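Local coordinates for ATP grasp ligase (Microcystis aeruginosa MRC, PDB 5IG9), which probably uses ATP to activate acidic side chains of a microviridin precursor peptide and join them to hydroxyl groups as ring-closing esters, at residues 194-197 against 198-201; 125-128 against 129-133; 60-64 against 65-69. One frame throughout, in Å; residues are numbered along the deposited sequence.

Contact 1. Residues 194-197 against 198-201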
loop_
_atom_site.group_PDB
_atom_site.type_symbol
_atom_site.label_atom_id
_atom_site.label_comp_id
_atom_site.label_asym_id
_atom_site.label_seq_id
_atom_site.Cartn_x
_atom_site.Cartn_y
_atom_site.Cartn_z
ATOM N N ASP A 194 -0.452 -32.961 -8.229
ATOM C CA ASP A 194 0.783 -33.734 -8.197
ATOM C C ASP A 194 2.016 -32.888 -8.491
ATOM O O ASP A 194 3.133 -33.415 -8.461
ATOM C CB ASP A 194 0.706 -34.898 -9.193
ATOM C CG ASP A 194 -0.201 -36.020 -8.717
ATOM O OD1 ASP A 194 -0.189 -36.327 -7.506
ATOM O OD2 ASP A 194 -0.924 -36.597 -9.556
ATOM N N ASN A 195 1.842 -31.599 -8.771
ATOM C CA ASN A 195 2.935 -30.686 -9.090
ATOM C C ASN A 195 2.878 -29.461 -8.189
ATOM O O ASN A 195 2.999 -28.318 -8.635
ATOM C CB ASN A 195 2.885 -30.285 -10.560
ATOM C CG ASN A 195 2.826 -31.483 -11.483
ATOM O OD1 ASN A 195 3.450 -32.512 -11.223
ATOM N ND2 ASN A 195 2.064 -31.361 -12.564
ATOM N N LEU A 196 2.700 -29.693 -6.892
ATOM C CA LEU A 196 2.603 -28.616 -5.916
ATOM C C LEU A 196 3.957 -28.146 -5.403
ATOM O O LEU A 196 3.995 -27.313 -4.491
ATOM C CB LEU A 196 1.745 -29.053 -4.727
ATOM C CG LEU A 196 0.238 -29.220 -4.913
ATOM C CD1 LEU A 196 -0.394 -29.527 -3.570
ATOM C CD2 LEU A 196 -0.376 -27.977 -5.522
ATOM N N GLU A 197 5.060 -28.654 -5.955
ATOM C CA GLU A 197 6.375 -28.324 -5.420
ATOM C C GLU A 197 6.761 -26.871 -5.668
ATOM O O GLU A 197 7.611 -26.337 -4.947
ATOM C CB GLU A 197 7.424 -29.264 -6.012
ATOM C CG GLU A 197 7.465 -29.254 -7.528
ATOM C CD GLU A 197 7.604 -30.642 -8.112
ATOM O OE1 GLU A 197 6.868 -30.958 -9.071
ATOM O OE2 GLU A 197 8.442 -31.420 -7.608
ATOM N N GLY A 198 6.151 -26.215 -6.654
ATOM C CA GLY A 198 6.437 -24.819 -6.914
ATOM C C GLY A 198 5.880 -23.845 -5.898
ATOM O O GLY A 198 6.152 -22.646 -6.002
ATOM N N LEU A 199 5.105 -24.324 -4.918
ATOM C CA LEU A 199 4.545 -23.438 -3.905
ATOM C C LEU A 199 5.610 -22.852 -2.990
ATOM O O LEU A 199 5.380 -21.794 -2.394
ATOM C CB LEU A 199 3.504 -24.181 -3.067
ATOM C CG LEU A 199 2.091 -24.260 -3.647
ATOM C CD1 LEU A 199 1.175 -25.038 -2.715
ATOM C CD2 LEU A 199 1.547 -22.865 -3.897
ATOM N N GLN A 200 6.765 -23.509 -2.867
ATOM C CA GLN A 200 7.841 -22.982 -2.038
ATOM C C GLN A 200 8.470 -21.725 -2.621
ATOM O O GLN A 200 9.274 -21.085 -1.938
ATOM C CB GLN A 200 8.924 -24.044 -1.834
ATOM C CG GLN A 200 9.703 -24.389 -3.093
ATOM C CD GLN A 200 10.787 -25.424 -2.844
ATOM O OE1 GLN A 200 11.500 -25.365 -1.841
ATOM N NE2 GLN A 200 10.905 -26.388 -3.752
ATOM N N PHE A 201 8.132 -21.360 -3.858
ATOM C CA PHE A 201 8.655 -20.153 -4.478
ATOM C C PHE A 201 7.618 -19.048 -4.613
ATOM O O PHE A 201 7.996 -17.898 -4.858
ATOM C CB PHE A 201 9.236 -20.476 -5.863
ATOM C CG PHE A 201 10.225 -21.607 -5.852
ATOM C CD1 PHE A 201 11.388 -21.518 -5.106
ATOM C CD2 PHE A 201 9.992 -22.756 -6.591
ATOM C CE1 PHE A 201 12.300 -22.556 -5.091
ATOM C CE2 PHE A 201 10.903 -23.799 -6.580
ATOM C CZ PHE A 201 12.058 -23.698 -5.831
#
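A short 3-10 turn that includes E197 and G198, in the loop between strands 186-187 and 204-208, sets L196 against L199 one turn on. Its bond across the contact runs from L199 N to L196 O, 3.2 Å long and nearly straight at the hydrogen. F201 N repeats the i to i+3 pattern on G198 O, also at 3.2 Å, and two type I turns, L196 to L199 and G198 to F201, overlap at G198 and L199. Because the chain winds with three residues a turn, the two leucines come out on one side; their methyls, L196 CD2 and L199 CD1, are only loosely in touch at 4.4 Å. Both leucine side chains reach V151 of helix 148-157, and both also pack on an aromatic side chain on a chain of a different protein. F201 lies against M85 of the second subunit. Q200 has its CG between the backbone N and carbonyl carbon (chi1 68°), which carries the chain past E197 O, 3.4 Å from Q200 CG and 3.5 Å from Q200 NE2. The same Q200 CG also sits over the centre of the F201 ring, 3.5 Å above its plane.

Contact 2. Residues 125-128 against 129-133; sequences KQLQ and LQVAR
Q128 O accepts A132 N at 2.9 Å, and V131 N reaches L127 O at the same 2.9 Å. These belong to a run of i to i+4 bonds in the alpha-helix 125-134; the preceding pair, L129 N to K125 O at 3.3 Å and Q130 N to Q126 O at 3.2 Å, are longer. The main side-chain meeting is between L127 and V131, a turn apart. L127 has CG anti to its backbone N (chi1 -178°), and from there CD1 reaches to 3.8 Å from V131 CG2, the two side chains meeting at a slant. L127 CD1 also passes Q130 NE2 at 4.0 Å, but that amide is held by S107 O of the second subunit. Q128 has its amide gripped at both ends: NE2 gives to A122 O, and OE1 accepts from I295 N. The helix is thereby tied to strand 290-296, where L129 and A132 both pack on F292. V131 and A132 meet L269 of helix 260-273, while L127 touches F273 of that helix and S107 of the second subunit.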
loop_
_atom_site.group_PDB
_atom_site.type_symbol
_atom_site.label_atom_id
_atom_site.label_comp_id
_atom_site.label_asym_id
_atom_site.label_seq_id
_atom_site.Cartn_x
_atom_site.Cartn_y
_atom_site.Cartn_z
ATOM N N LYS A 125 -7.588 -8.712 0.798
ATOM C CA LYS A 125 -8.733 -9.554 0.472
ATOM C C LYS A 125 -9.043 -10.545 1.588
ATOM O O LYS A 125 -10.199 -10.943 1.757
ATOM C CB LYS A 125 -8.488 -10.280 -0.851
ATOM C CG LYS A 125 -8.405 -9.335 -2.042
ATOM C CD LYS A 125 -8.019 -10.061 -3.318
ATOM C CE LYS A 125 -7.952 -9.102 -4.498
ATOM N NZ LYS A 125 -7.513 -9.777 -5.755
ATOM N N GLN A 126 -8.032 -10.947 2.361
ATOM C CA GLN A 126 -8.294 -11.783 3.526
ATOM C C GLN A 126 -9.091 -11.033 4.584
ATOM O O GLN A 126 -9.923 -11.632 5.276
ATOM C CB GLN A 126 -6.982 -12.293 4.118
ATOM C CG GLN A 126 -7.169 -13.266 5.267
ATOM C CD GLN A 126 -5.867 -13.599 5.969
ATOM O OE1 GLN A 126 -4.782 -13.420 5.410
ATOM N NE2 GLN A 126 -5.966 -14.076 7.204
ATOM N N LEU A 127 -8.854 -9.726 4.726
ATOM C CA LEU A 127 -9.628 -8.935 5.674
ATOM C C LEU A 127 -11.038 -8.670 5.165
ATOM O O LEU A 127 -11.975 -8.567 5.964
ATOM C CB LEU A 127 -8.909 -7.617 5.961
ATOM C CG LEU A 127 -9.555 -6.679 6.981
ATOM C CD1 LEU A 127 -9.601 -7.317 8.362
ATOM C CD2 LEU A 127 -8.800 -5.367 7.017
ATOM N N GLN A 128 -11.212 -8.556 3.848
ATOM C CA GLN A 128 -12.549 -8.389 3.289
ATOM C C GLN A 128 -13.450 -9.554 3.683
ATOM O O GLN A 128 -14.539 -9.359 4.234
ATOM C CB GLN A 128 -12.476 -8.270 1.766
ATOM C CG GLN A 128 -11.689 -7.086 1.240
ATOM C CD GLN A 128 -11.732 -7.028 -0.269
ATOM O OE1 GLN A 128 -12.466 -7.781 -0.903
ATOM N NE2 GLN A 128 -10.948 -6.132 -0.855
ATOM N N LEU A 129 -12.996 -10.782 3.410
ATOM C CA LEU A 129 -13.810 -11.961 3.690
ATOM C C LEU A 129 -14.081 -12.108 5.182
ATOM O O LEU A 129 -15.199 -12.441 5.590
ATOM C CB LEU A 129 -13.114 -13.209 3.146
ATOM C CG LEU A 129 -12.707 -13.153 1.670
ATOM C CD1 LEU A 129 -11.771 -14.296 1.316
ATOM C CD2 LEU A 129 -13.935 -13.174 0.782
ATOM N N GLN A 130 -13.068 -11.853 6.011
ATOM C CA GLN A 130 -13.234 -11.983 7.455
ATOM C C GLN A 130 -14.235 -10.972 7.998
ATOM O O GLN A 130 -15.067 -11.309 8.847
ATOM C CB GLN A 130 -11.883 -11.821 8.146
ATOM C CG GLN A 130 -11.967 -11.593 9.637
ATOM C CD GLN A 130 -10.604 -11.644 10.291
ATOM O OE1 GLN A 130 -9.966 -12.700 10.338
ATOM N NE2 GLN A 130 -10.140 -10.502 10.789
ATOM N N VAL A 131 -14.168 -9.725 7.530
ATOM C CA VAL A 131 -15.100 -8.708 8.008
ATOM C C VAL A 131 -16.503 -8.976 7.480
ATOM O O VAL A 131 -17.493 -8.796 8.198
ATOM C CB VAL A 131 -14.599 -7.302 7.626
ATOM C CG1 VAL A 131 -15.676 -6.260 7.896
ATOM C CG2 VAL A 131 -13.338 -6.972 8.406
ATOM N N ALA A 132 -16.612 -9.420 6.224
ATOM C CA ALA A 132 -17.918 -9.773 5.675
ATOM C C ALA A 132 -18.545 -10.927 6.446
ATOM O O ALA A 132 -19.754 -10.927 6.710
ATOM C CB ALA A 132 -17.792 -10.127 4.194
ATOM N N ARG A 133 -17.738 -11.924 6.816
ATOM C CA ARG A 133 -18.261 -13.053 7.578
ATOM C C ARG A 133 -18.673 -12.634 8.985
ATOM O O ARG A 133 -19.679 -13.123 9.511
ATOM C CB ARG A 133 -17.225 -14.173 7.633
ATOM C CG ARG A 133 -17.700 -15.424 8.338
ATOM C CD ARG A 133 -16.642 -16.510 8.299
ATOM N NE ARG A 133 -17.055 -17.691 9.046
ATOM C CZ ARG A 133 -16.772 -17.902 10.326
ATOM N NH1 ARG A 133 -16.067 -17.010 11.008
ATOM N NH2 ARG A 133 -17.195 -19.008 10.926
#

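Contact 3. Residues 60-64 against 65-69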
loop_
_atom_site.group_PDB
_atom_site.type_symbol
_atom_site.label_atom_id
_atom_site.label_comp_id
_atom_site.label_asym_id
_atom_site.label_seq_id
_atom_site.Cartn_x
_atom_site.Cartn_y
_atom_site.Cartn_z
ATOM N N GLN A 60 -3.089 23.551 -19.595
ATOM C CA GLN A 60 -3.904 23.403 -18.397
ATOM C C GLN A 60 -3.050 23.520 -17.141
ATOM O O GLN A 60 -1.875 23.148 -17.128
ATOM C CB GLN A 60 -4.649 22.069 -18.409
ATOM C CG GLN A 60 -5.985 22.111 -19.138
ATOM C CD GLN A 60 -6.818 20.862 -18.905
ATOM O OE1 GLN A 60 -6.418 19.758 -19.273
ATOM N NE2 GLN A 60 -7.979 21.032 -18.278
ATOM N N LYS A 61 -3.663 24.036 -16.078
ATOM C CA LYS A 61 -2.958 24.381 -14.853
ATOM C C LYS A 61 -3.926 24.279 -13.686
ATOM O O LYS A 61 -5.024 24.840 -13.738
ATOM C CB LYS A 61 -2.369 25.794 -14.953
ATOM C CG LYS A 61 -1.783 26.336 -13.661
ATOM C CD LYS A 61 -0.883 27.530 -13.939
ATOM C CE LYS A 61 0.363 27.113 -14.711
ATOM N NZ LYS A 61 0.850 28.218 -15.585
ATOM N N LEU A 62 -3.519 23.568 -12.638
ATOM C CA LEU A 62 -4.392 23.289 -11.502
ATOM C C LEU A 62 -3.669 23.668 -10.218
ATOM O O LEU A 62 -2.664 23.045 -9.864
ATOM C CB LEU A 62 -4.808 21.812 -11.492
ATOM C CG LEU A 62 -5.832 21.279 -10.486
ATOM C CD1 LEU A 62 -5.124 20.503 -9.390
ATOM C CD2 LEU A 62 -6.704 22.385 -9.894
ATOM N N GLU A 63 -4.172 24.689 -9.535
ATOM C CA GLU A 63 -3.648 25.057 -8.231
ATOM C C GLU A 63 -4.292 24.176 -7.172
ATOM O O GLU A 63 -5.519 24.051 -7.119
ATOM C CB GLU A 63 -3.905 26.536 -7.938
ATOM C CG GLU A 63 -3.205 27.492 -8.896
ATOM C CD GLU A 63 -2.378 28.545 -8.176
ATOM O OE1 GLU A 63 -1.323 28.948 -8.714
ATOM O OE2 GLU A 63 -2.778 28.970 -7.071
ATOM N N LEU A 64 -3.462 23.559 -6.329
ATOM C CA LEU A 64 -3.965 22.564 -5.390
ATOM C C LEU A 64 -4.804 23.171 -4.274
ATOM O O LEU A 64 -5.521 22.433 -3.591
ATOM C CB LEU A 64 -2.803 21.774 -4.798
ATOM C CG LEU A 64 -2.013 20.974 -5.832
ATOM C CD1 LEU A 64 -0.823 20.297 -5.183
ATOM C CD2 LEU A 64 -2.905 19.952 -6.517
ATOM N N LYS A 65 -4.737 24.487 -4.066
ATOM C CA LYS A 65 -5.593 25.105 -3.060
ATOM C C LYS A 65 -7.049 25.157 -3.502
ATOM O O LYS A 65 -7.940 25.269 -2.651
ATOM C CB LYS A 65 -5.104 26.518 -2.737
ATOM C CG LYS A 65 -5.166 27.487 -3.909
ATOM C CD LYS A 65 -4.832 28.907 -3.474
ATOM C CE LYS A 65 -4.915 29.879 -4.640
ATOM N NZ LYS A 65 -4.652 31.282 -4.213
ATOM N N GLU A 66 -7.307 25.075 -4.805
ATOM C CA GLU A 66 -8.648 25.147 -5.363
ATOM C C GLU A 66 -9.285 23.774 -5.535
ATOM O O GLU A 66 -10.373 23.676 -6.113
ATOM C CB GLU A 66 -8.612 25.878 -6.708
ATOM C CG GLU A 66 -7.994 27.270 -6.644
ATOM C CD GLU A 66 -7.617 27.802 -8.015
ATOM O OE1 GLU A 66 -7.349 29.017 -8.138
ATOM O OE2 GLU A 66 -7.587 27.000 -8.971
ATOM N N VAL A 67 -8.634 22.721 -5.049
ATOM C CA VAL A 67 -9.172 21.368 -5.140
ATOM C C VAL A 67 -10.211 21.179 -4.042
ATOM O O VAL A 67 -9.902 21.286 -2.849
ATOM C CB VAL A 67 -8.055 20.320 -5.043
ATOM C CG1 VAL A 67 -8.625 18.950 -4.700
ATOM C CG2 VAL A 67 -7.276 20.257 -6.354
ATOM N N SER A 68 -11.453 20.911 -4.446
ATOM C CA SER A 68 -12.542 20.664 -3.512
ATOM C C SER A 68 -12.888 19.188 -3.370
ATOM O O SER A 68 -13.512 18.809 -2.372
ATOM C CB SER A 68 -13.795 21.436 -3.946
ATOM O OG SER A 68 -14.208 21.052 -5.247
ATOM N N ALA A 69 -12.500 18.352 -4.330
ATOM C CA ALA A 69 -12.775 16.924 -4.271
ATOM C C ALA A 69 -11.718 16.187 -5.077
ATOM O O ALA A 69 -11.141 16.740 -6.017
ATOM C CB ALA A 69 -14.173 16.587 -4.800
#
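With CG anti to its carbonyl carbon (chi1 -63°), E63 runs out beside K65, whose CG sits between its own backbone N and carbonyl carbon (chi1 64°). The two side chains lie side by side and point the same way, yet the charges stop short of a salt bridge: E63 OE2 is 3.4 Å from K65 CE and 4.1 Å from K65 NZ. E66 approaches from a different side, its OE2 3.9 Å from E63 CB. The backbone beneath is a pair of overlapping type I turns, E63 to E66 and L64 to V67. E66 N donates to E63 O at 3.1 Å; the second bond, V67 N to L64 O at 3.4 Å, is weak. These turns take the chain out of strand 60-63, an outer strand of a three-stranded antiparallel sheet, and towards strand 69-72 in the parallel sheet of the Rossmann-like pre-ATP-grasp domain. T2, just before strand 3-7, is bonded by the backbones of E66 and S68 and by S68 OG. On the buried side, L62 and V67 cross at about a right angle, with L62 CD1 3.7 Å from V67 CG2. L64 adds a looser touch, its CD2 4.4 Å from V67 CG2. F30 and I55 pack on L62, and L4 packs on V67.

Overall arrangement
Along the chain the order is contact 3, contact 2, contact 1, none enclosing another. Contact 3 joins the antiparallel 42-63 sheet to the parallel sheet of the pre-ATP-grasp domain. Contact 2 lies on helix 125-134, packed on strand 290-296 and helix 260-273, its centre about 36 Å from that of contact 3. Contact 1, in the loop before strand 204-208, packs on helix 148-157, with its centre about 27 Å from that of contact 2. Contacts 1 and 3 lie on opposite sides of the chain's centre, their own centres about 51 Å apart. Of the three, the two later in the chain touch the second subunit, whereas contact 3 meets no other chain of the assembly.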